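Local atomic coordinates of Lin1840 protein (PDB entry 4ZOC), a protein that probably hydrolyses terminal, non-reducing beta-D-glucosyl residues with release of beta-D-glucose, and takes part in beta-1,2-glucan metabolism. Residues V460-G465 / Y487-F492; H309-L314 / G318-N323; A119-L124 / D361-K366. The protein carries 2 engineered substitutions. All blocks are in the same frame, centred on the assembly; numbering follows the deposited sequence.

Contact 1: residues V460-G465 / Y487-F492; sequences VVLALG and YQLAKF
Leu462 and Leu489 both hold CG anti to the backbone N (chi1 175° and 178°), and these torsions lay the two isobutyl groups alongside each other, pointing opposite ways, between a strand and the helix packed on it. Strand 459-465 and helix 484-494 open a beta-alpha-beta unit that is completed by strand 500-505, a parallel neighbour of strand 459-465, in the C-terminal domain of this family 3 glycosidase. The segment axes run at 169°, nearly antiparallel, as suits a crossover helix that returns the chain to the end of the sheet from which strand 459-465 started, so that 500-505 can run parallel to it; their closest approach is 9.9 Å. Backbones come nearest where Leu462 CA stands 7.4 Å from Ala490 CA.

The evidence for purely apolar packing is direct: no hydrogen bond joins the segments, and all four touching residues are buried. On the strand, Leu462 and Leu464 direct their side chains at the helix, while Ala463 between them faces away and touches Thr503 of the next strand and Leu399. Leu464 is the looser partner, its CD2 lying 4.3 Å from Leu489 CD2. Further out, Leu515 of helix 513-517 packs on both Leu464 and Ala490, and Thr437 touches Leu489. Polar linkage comes from just beyond the segment, where Gln486 OE1 accepts from Gly465 N and so ties the end of the strand to the first half of the helix.

The fork of Leu462 straddles two successive helix residues. Its CD1 branch meets Leu489 at CG and CD2, the latter 3.8 Å away. The CD2 branch goes to Ala490, where the small methyl lets it approach the main chain: Leu462 CD2 sits 3.5 Å from Ala490 CA, tighter than ordinary carbon contact.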
loop_
_atom_site.group_PDB
_atom_site.type_symbol
_atom_site.label_atom_id
_atom_site.label_comp_id
_atom_site.label_asym_id
_atom_site.label_seq_id
_atom_site.Cartn_x
_atom_site.Cartn_y
_atom_site.Cartn_z
ATOM N N VAL A 460 -38.237 -3.135 -11.699
ATOM C CA VAL A 460 -37.142 -3.211 -12.607
ATOM C C VAL A 460 -36.095 -4.041 -11.941
ATOM O O VAL A 460 -35.776 -3.832 -10.782
ATOM C CB VAL A 460 -36.548 -1.851 -12.901
ATOM C CG1 VAL A 460 -35.412 -1.906 -13.910
ATOM C CG2 VAL A 460 -37.640 -0.852 -13.332
ATOM N N VAL A 461 -35.644 -5.048 -12.654
ATOM C CA VAL A 461 -34.464 -5.794 -12.268
ATOM C C VAL A 461 -33.364 -5.249 -13.221
ATOM O O VAL A 461 -33.358 -5.561 -14.462
ATOM C CB VAL A 461 -34.639 -7.339 -12.440
ATOM C CG1 VAL A 461 -33.286 -8.047 -12.186
ATOM C CG2 VAL A 461 -35.643 -7.970 -11.548
ATOM N N LEU A 462 -32.390 -4.507 -12.649
ATOM C CA LEU A 462 -31.369 -3.799 -13.386
ATOM C C LEU A 462 -30.143 -4.680 -13.209
ATOM O O LEU A 462 -29.569 -4.766 -12.125
ATOM C CB LEU A 462 -31.135 -2.435 -12.784
ATOM C CG LEU A 462 -30.001 -1.627 -13.406
ATOM C CD1 LEU A 462 -30.062 -1.495 -14.940
ATOM C CD2 LEU A 462 -29.971 -0.196 -12.842
ATOM N N ALA A 463 -29.772 -5.371 -14.258
ATOM C CA ALA A 463 -28.685 -6.352 -14.184
ATOM C C ALA A 463 -27.414 -5.743 -14.725
ATOM O O ALA A 463 -27.241 -5.541 -15.987
ATOM C CB ALA A 463 -29.088 -7.648 -14.948
ATOM N N LEU A 464 -26.518 -5.431 -13.799
ATOM C CA LEU A 464 -25.242 -4.782 -14.091
ATOM C C LEU A 464 -24.057 -5.669 -13.834
ATOM O O LEU A 464 -24.092 -6.602 -13.023
ATOM C CB LEU A 464 -25.048 -3.561 -13.183
ATOM C CG LEU A 464 -26.198 -2.525 -13.225
ATOM C CD1 LEU A 464 -25.896 -1.395 -12.226
ATOM C CD2 LEU A 464 -26.357 -2.020 -14.626
ATOM N N GLY A 465 -22.941 -5.336 -14.447
ATOM C CA GLY A 465 -21.737 -6.080 -14.028
ATOM C C GLY A 465 -20.522 -6.017 -14.922
ATOM O O GLY A 465 -20.467 -5.293 -15.908
ATOM N N TYR A 487 -23.269 3.131 -14.376
ATOM C CA TYR A 487 -23.750 4.068 -13.376
ATOM C C TYR A 487 -24.735 5.043 -14.013
ATOM O O TYR A 487 -25.773 5.340 -13.391
ATOM C CB TYR A 487 -22.623 4.855 -12.690
ATOM C CG TYR A 487 -21.630 3.989 -11.940
ATOM C CD1 TYR A 487 -21.870 3.633 -10.658
ATOM C CD2 TYR A 487 -20.430 3.577 -12.526
ATOM C CE1 TYR A 487 -20.980 2.835 -9.941
ATOM C CE2 TYR A 487 -19.560 2.739 -11.844
ATOM C CZ TYR A 487 -19.812 2.411 -10.551
ATOM O OH TYR A 487 -18.865 1.637 -9.876
ATOM N N GLN A 488 -24.487 5.459 -15.246
ATOM C CA GLN A 488 -25.463 6.326 -15.935
ATOM C C GLN A 488 -26.799 5.613 -16.127
ATOM O O GLN A 488 -27.850 6.226 -16.039
ATOM C CB GLN A 488 -24.929 6.855 -17.292
ATOM C CG GLN A 488 -23.684 7.737 -17.195
ATOM C CD GLN A 488 -22.954 7.801 -18.533
ATOM O OE1 GLN A 488 -23.410 7.254 -19.578
ATOM N NE2 GLN A 488 -21.839 8.488 -18.543
ATOM N N LEU A 489 -26.759 4.354 -16.500
ATOM C CA LEU A 489 -27.988 3.557 -16.620
ATOM C C LEU A 489 -28.748 3.456 -15.332
ATOM O O LEU A 489 -29.965 3.625 -15.322
ATOM C CB LEU A 489 -27.655 2.138 -17.227
ATOM C CG LEU A 489 -28.792 1.170 -17.372
ATOM C CD1 LEU A 489 -29.940 1.721 -18.215
ATOM C CD2 LEU A 489 -28.274 -0.160 -18.007
ATOM N N ALA A 490 -28.085 3.177 -14.227
ATOM C CA ALA A 490 -28.785 3.093 -12.928
ATOM C C ALA A 490 -29.448 4.454 -12.584
ATOM O O ALA A 490 -30.546 4.504 -12.115
ATOM C CB ALA A 490 -27.784 2.695 -11.881
ATOM N N LYS A 491 -28.738 5.548 -12.860
ATOM C CA LYS A 491 -29.233 6.923 -12.683
ATOM C C LYS A 491 -30.465 7.153 -13.545
ATOM O O LYS A 491 -31.499 7.566 -13.014
ATOM C CB LYS A 491 -28.147 7.942 -13.001
ATOM C CG LYS A 491 -28.461 9.420 -12.690
ATOM C CD LYS A 491 -27.225 10.298 -12.913
ATOM C CE LYS A 491 -26.894 10.468 -14.398
ATOM N NZ LYS A 491 -25.967 11.626 -14.595
ATOM N N PHE A 492 -30.378 6.820 -14.828
ATOM C CA PHE A 492 -31.555 6.849 -15.703
ATOM C C PHE A 492 -32.756 6.046 -15.237
ATOM O O PHE A 492 -33.821 6.594 -15.185
ATOM C CB PHE A 492 -31.168 6.490 -17.129
ATOM C CG PHE A 492 -32.314 6.515 -18.071
ATOM C CD1 PHE A 492 -32.836 7.730 -18.524
ATOM C CD2 PHE A 492 -32.832 5.344 -18.556
ATOM C CE1 PHE A 492 -33.919 7.739 -19.417
ATOM C CE2 PHE A 492 -33.910 5.360 -19.432
ATOM C CZ PHE A 492 -34.433 6.570 -19.896
#

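Contact 2: residues H309-L314 / G318-N323; sequences HELKGL and GKLSEN
Leu314 O receives two backbone N-H groups from beyond the end of its helix. Lys319 N donates over 2.9 Å, almost in line with the carbonyl bond (165° at the oxygen) although its N-H is bent to 134°; Leu320 N adds a weak bond to Leu314 O at 3.3 Å. Apolar contacts accompany this link. Leu311 CD2 meets Leu320 CD1 at 3.6 Å, and Leu314 CB lies 4.0 Å from Leu320 CB. The side chain of Lys319 crosses that of Leu314 at about a right angle, its CB 4.0 Å from Leu314 CD2, while its ammonium leads off to a salt bridge with Glu317.

In the next shell, Lys287 and Gln291 of helix 286-295 touch Leu314, and Ile19 of helix 15-21 touches Leu311. The turn itself is set by Gly318, whose positive phi of 75° brings the chain back over the last helical turn. Two residues past Lys319, Ser321, the N-cap of helix 322-338, accepts from Asn323 N at its OG (3.0 Å). Helix 306-316 is thus closed by a Schellman motif, followed almost at once by an N-capped helix.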
loop_
_atom_site.group_PDB
_atom_site.type_symbol
_atom_site.label_atom_id
_atom_site.label_comp_id
_atom_site.label_asym_id
_atom_site.label_seq_id
_atom_site.Cartn_x
_atom_site.Cartn_y
_atom_site.Cartn_z
ATOM N N HIS A 309 17.668 -27.373 -20.012
ATOM C CA HIS A 309 18.863 -26.981 -20.752
ATOM C C HIS A 309 20.112 -26.756 -19.879
ATOM O O HIS A 309 21.237 -26.903 -20.386
ATOM C CB HIS A 309 18.568 -25.775 -21.648
ATOM C CG HIS A 309 17.608 -26.069 -22.756
ATOM N ND1 HIS A 309 17.576 -27.277 -23.417
ATOM C CD2 HIS A 309 16.618 -25.319 -23.304
ATOM C CE1 HIS A 309 16.590 -27.269 -24.306
ATOM N NE2 HIS A 309 16.002 -26.088 -24.264
ATOM N N GLU A 310 19.954 -26.492 -18.593
ATOM C CA GLU A 310 21.119 -26.098 -17.724
ATOM C C GLU A 310 21.554 -27.026 -16.568
ATOM O O GLU A 310 22.728 -26.934 -16.079
ATOM C CB GLU A 310 20.894 -24.702 -17.088
ATOM C CG GLU A 310 20.523 -23.653 -18.099
ATOM C CD GLU A 310 21.664 -23.185 -18.959
ATOM O OE1 GLU A 310 22.850 -23.546 -18.722
ATOM O OE2 GLU A 310 21.381 -22.389 -19.892
ATOM N N LEU A 311 20.666 -27.901 -16.093
ATOM C CA LEU A 311 20.980 -28.736 -14.901
ATOM C C LEU A 311 22.143 -29.645 -15.189
ATOM O O LEU A 311 22.970 -29.855 -14.311
ATOM C CB LEU A 311 19.787 -29.553 -14.438
ATOM C CG LEU A 311 18.683 -28.804 -13.669
ATOM C CD1 LEU A 311 17.681 -29.792 -13.145
ATOM C CD2 LEU A 311 19.240 -28.049 -12.482
ATOM N N LYS A 312 22.234 -30.167 -16.413
ATOM C CA LYS A 312 23.329 -31.099 -16.650
ATOM C C LYS A 312 24.680 -30.392 -16.495
ATOM O O LYS A 312 25.491 -30.843 -15.729
ATOM C CB LYS A 312 23.182 -31.859 -17.970
ATOM C CG LYS A 312 24.264 -32.949 -18.115
ATOM C CD LYS A 312 25.090 -32.629 -19.317
ATOM C CE LYS A 312 24.291 -32.913 -20.575
ATOM N NZ LYS A 312 25.284 -33.194 -21.629
ATOM N N GLY A 313 24.895 -29.263 -17.159
ATOM C CA GLY A 313 26.139 -28.485 -16.961
ATOM C C GLY A 313 26.448 -28.095 -15.484
ATOM O O GLY A 313 27.597 -28.173 -15.037
ATOM N N LEU A 314 25.430 -27.623 -14.735
ATOM C CA LEU A 314 25.595 -27.266 -13.341
ATOM C C LEU A 314 26.082 -28.425 -12.501
ATOM O O LEU A 314 26.938 -28.269 -11.624
ATOM C CB LEU A 314 24.275 -26.765 -12.725
ATOM C CG LEU A 314 23.870 -25.370 -13.211
ATOM C CD1 LEU A 314 22.363 -25.105 -12.984
ATOM C CD2 LEU A 314 24.657 -24.217 -12.574
ATOM N N GLY A 318 29.985 -29.272 -10.879
ATOM C CA GLY A 318 30.042 -29.207 -9.447
ATOM C C GLY A 318 29.437 -27.959 -8.842
ATOM O O GLY A 318 29.638 -27.713 -7.662
ATOM N N LYS A 319 28.648 -27.196 -9.607
ATOM C CA LYS A 319 27.988 -26.012 -9.027
ATOM C C LYS A 319 26.707 -26.346 -8.252
ATOM O O LYS A 319 26.232 -25.559 -7.442
ATOM C CB LYS A 319 27.710 -24.996 -10.114
ATOM C CG LYS A 319 28.968 -24.520 -10.858
ATOM C CD LYS A 319 28.628 -23.502 -11.917
ATOM C CE LYS A 319 29.871 -22.821 -12.497
ATOM N NZ LYS A 319 30.594 -23.680 -13.493
ATOM N N LEU A 320 26.149 -27.538 -8.497
ATOM C CA LEU A 320 24.899 -28.014 -7.883
ATOM C C LEU A 320 25.073 -29.470 -7.615
ATOM O O LEU A 320 25.499 -30.193 -8.498
ATOM C CB LEU A 320 23.785 -27.864 -8.912
ATOM C CG LEU A 320 22.396 -27.232 -8.765
ATOM C CD1 LEU A 320 21.402 -28.029 -9.587
ATOM C CD2 LEU A 320 21.933 -26.986 -7.349
ATOM N N SER A 321 24.701 -29.931 -6.448
ATOM C CA SER A 321 24.731 -31.361 -6.098
ATOM C C SER A 321 23.672 -32.119 -6.839
ATOM O O SER A 321 22.504 -31.733 -6.848
ATOM C CB SER A 321 24.448 -31.516 -4.620
ATOM O OG SER A 321 24.514 -32.875 -4.188
ATOM N N GLU A 322 24.060 -33.233 -7.437
ATOM C CA GLU A 322 23.094 -34.197 -7.941
ATOM C C GLU A 322 22.088 -34.653 -6.867
ATOM O O GLU A 322 20.989 -35.085 -7.191
ATOM C CB GLU A 322 23.823 -35.379 -8.592
ATOM C CG GLU A 322 22.928 -36.180 -9.535
ATOM C CD GLU A 322 23.670 -37.193 -10.360
ATOM O OE1 GLU A 322 24.909 -37.193 -10.332
ATOM O OE2 GLU A 322 23.017 -37.967 -11.070
ATOM N N ASN A 323 22.441 -34.597 -5.584
ATOM C CA ASN A 323 21.518 -35.057 -4.557
ATOM C C ASN A 323 20.271 -34.193 -4.516
ATOM O O ASN A 323 19.209 -34.671 -4.182
ATOM C CB ASN A 323 22.131 -34.975 -3.167
ATOM C CG ASN A 323 23.317 -35.891 -3.024
ATOM O OD1 ASN A 323 23.356 -36.982 -3.618
ATOM N ND2 ASN A 323 24.323 -35.428 -2.321
#

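Contact 3: residues A119-L124 / D361-K366; sequences AEVSAL and DESRGK
Lys366 NZ, at the end of a chain that passes Val121, has two polar partners. Glu362 OE2, one turn earlier on the same helix, forms a salt bridge with Lys366 NZ at 3.2 Å, weak as a hydrogen bond. A water accepts from Lys366 NZ, also at 3.2 Å, and donates to Glu120 OE1; the second of these bonds is unusually short, so this leg is doubtful. Glu120 OE1 and Lys366 NZ themselves stand 5.2 Å apart, and Arg116 holds Glu120 OE2.

Beside this relay the helices touch mainly through Val121. With CG1 anti to the backbone N (chi1 172°), its two methyls divide the opposing surface: Val121 CG1 rests 3.5 Å from Ser363 OG, and Val121 CG2 meets Lys366 CD at 3.6 Å, where the extended lysine chain passes obliquely. The segment axes approach to 10.7 Å and run mostly antiparallel, at a signed crossing of -148°. Thus helix 112-128, in the N-terminal barrel region, packs on helix 361-374, whose Arg364 reaches across to Glu531 and Asp417 O of the C-terminal domain.

No direct hydrogen bond joins the two segments. Glu362 meets Lys366 within its own helix, and Glu120 is linked to it across the gap by the doubtful water; any attraction between Glu120 and Lys366 would therefore be long-range, and the firm contact is the packing of Val121.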
loop_
_atom_site.group_PDB
_atom_site.type_symbol
_atom_site.label_atom_id
_atom_site.label_comp_id
_atom_site.label_asym_id
_atom_site.label_seq_id
_atom_site.Cartn_x
_atom_site.Cartn_y
_atom_site.Cartn_z
ATOM N N ALA A 119 -15.578 -28.592 -4.056
ATOM C CA ALA A 119 -14.339 -29.267 -4.434
ATOM C C ALA A 119 -14.546 -30.763 -4.747
ATOM O O ALA A 119 -13.916 -31.319 -5.653
ATOM C CB ALA A 119 -13.375 -29.061 -3.326
ATOM N N GLU A 120 -15.442 -31.434 -3.992
ATOM C CA GLU A 120 -15.796 -32.813 -4.345
ATOM C C GLU A 120 -16.375 -32.999 -5.772
ATOM O O GLU A 120 -15.938 -33.904 -6.498
ATOM C CB GLU A 120 -16.716 -33.403 -3.260
ATOM C CG GLU A 120 -17.045 -34.881 -3.498
ATOM C CD GLU A 120 -17.777 -35.372 -2.288
ATOM O OE1 GLU A 120 -18.978 -35.267 -2.312
ATOM O OE2 GLU A 120 -17.160 -35.767 -1.282
ATOM N N VAL A 121 -17.336 -32.152 -6.161
ATOM C CA VAL A 121 -17.879 -32.217 -7.495
ATOM C C VAL A 121 -16.803 -31.933 -8.553
ATOM O O VAL A 121 -16.719 -32.593 -9.584
ATOM C CB VAL A 121 -19.099 -31.318 -7.668
ATOM C CG1 VAL A 121 -19.541 -31.257 -9.102
ATOM C CG2 VAL A 121 -20.236 -31.759 -6.780
ATOM N N SER A 122 -15.985 -30.936 -8.303
ATOM C CA SER A 122 -14.922 -30.548 -9.187
ATOM C C SER A 122 -14.033 -31.762 -9.450
ATOM O O SER A 122 -13.686 -32.041 -10.588
ATOM C CB SER A 122 -14.105 -29.480 -8.513
ATOM O OG SER A 122 -14.839 -28.229 -8.432
ATOM N N ALA A 123 -13.644 -32.437 -8.365
ATOM C CA ALA A 123 -12.771 -33.622 -8.479
ATOM C C ALA A 123 -13.461 -34.796 -9.165
ATOM O O ALA A 123 -12.839 -35.463 -9.956
ATOM C CB ALA A 123 -12.237 -34.062 -7.137
ATOM N N LEU A 124 -14.745 -34.994 -8.887
ATOM C CA LEU A 124 -15.512 -36.054 -9.572
ATOM C C LEU A 124 -15.423 -35.860 -11.088
ATOM O O LEU A 124 -15.160 -36.788 -11.854
ATOM C CB LEU A 124 -16.998 -35.960 -9.062
ATOM C CG LEU A 124 -17.990 -36.810 -9.879
ATOM C CD1 LEU A 124 -17.839 -38.269 -9.499
ATOM C CD2 LEU A 124 -19.384 -36.300 -9.695
ATOM N N ASP A 361 -27.433 -33.584 -13.349
ATOM C CA ASP A 361 -28.403 -32.778 -12.643
ATOM C C ASP A 361 -28.125 -32.643 -11.129
ATOM O O ASP A 361 -28.336 -31.581 -10.594
ATOM C CB ASP A 361 -29.814 -33.331 -12.869
ATOM C CG ASP A 361 -30.250 -33.146 -14.308
ATOM O OD1 ASP A 361 -29.574 -32.425 -15.084
ATOM O OD2 ASP A 361 -31.265 -33.724 -14.682
ATOM N N GLU A 362 -27.720 -33.705 -10.444
ATOM C CA GLU A 362 -27.311 -33.625 -9.054
ATOM C C GLU A 362 -26.204 -32.555 -8.865
ATOM O O GLU A 362 -26.280 -31.722 -7.960
ATOM C CB GLU A 362 -26.793 -35.000 -8.567
ATOM C CG GLU A 362 -26.763 -35.095 -7.062
ATOM C CD GLU A 362 -26.049 -36.321 -6.554
ATOM O OE1 GLU A 362 -25.767 -37.253 -7.347
ATOM O OE2 GLU A 362 -25.756 -36.348 -5.345
ATOM N N SER A 363 -25.183 -32.612 -9.704
ATOM C CA SER A 363 -24.085 -31.653 -9.621
ATOM C C SER A 363 -24.588 -30.219 -9.916
ATOM O O SER A 363 -24.233 -29.285 -9.192
ATOM C CB SER A 363 -22.939 -32.017 -10.538
ATOM O OG SER A 363 -22.301 -33.193 -10.067
ATOM N N ARG A 364 -25.408 -30.043 -10.932
ATOM C CA ARG A 364 -26.098 -28.727 -11.131
ATOM C C ARG A 364 -26.902 -28.206 -9.919
ATOM O O ARG A 364 -26.795 -26.988 -9.622
ATOM C CB ARG A 364 -26.975 -28.679 -12.398
ATOM C CG ARG A 364 -26.136 -28.882 -13.678
ATOM C CD ARG A 364 -26.991 -28.822 -14.936
ATOM N NE ARG A 364 -27.252 -27.450 -15.204
ATOM C CZ ARG A 364 -27.036 -26.769 -16.336
ATOM N NH1 ARG A 364 -26.655 -27.321 -17.500
ATOM N NH2 ARG A 364 -27.311 -25.514 -16.260
ATOM N N GLY A 365 -27.616 -29.090 -9.198
ATOM C CA GLY A 365 -28.287 -28.737 -7.947
ATOM C C GLY A 365 -27.303 -28.301 -6.868
ATOM O O GLY A 365 -27.537 -27.324 -6.157
ATOM N N LYS A 366 -26.138 -28.968 -6.787
ATOM C CA LYS A 366 -25.145 -28.553 -5.828
ATOM C C LYS A 366 -24.601 -27.120 -6.144
ATOM O O LYS A 366 -24.436 -26.303 -5.242
ATOM C CB LYS A 366 -24.033 -29.549 -5.756
ATOM C CG LYS A 366 -24.493 -30.847 -5.151
ATOM C CD LYS A 366 -23.533 -32.020 -5.294
ATOM C CE LYS A 366 -24.152 -33.255 -4.677
ATOM N NZ LYS A 366 -23.295 -34.391 -5.068
HETATM O O HOH W 1 -20.493 -33.827 -3.653
#

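In the fold
Contact 3 spans the longest sequence gap, from helix 112-128 to helix 361-374, and the loop it closes contains contact 2; contact 1 follows later in the chain. Contact 2 lies about 37 Å from the chain's centre (centre to centre), in helices that follow strand 301-302, the eighth strand of the parallel TIM-barrel sheet. Contact 1 belongs to the mixed sheet of the C-terminal domain, on the opposite side of the chain's centre, 60 Å from contact 2. Contact 3 lies about 33 Å from contact 1 and 45 Å from contact 2, between centres. Contacts 1 and 2 are internal to their domains, whereas contact 3, between them, joins the barrel region to the helix entering the C-terminal sheet.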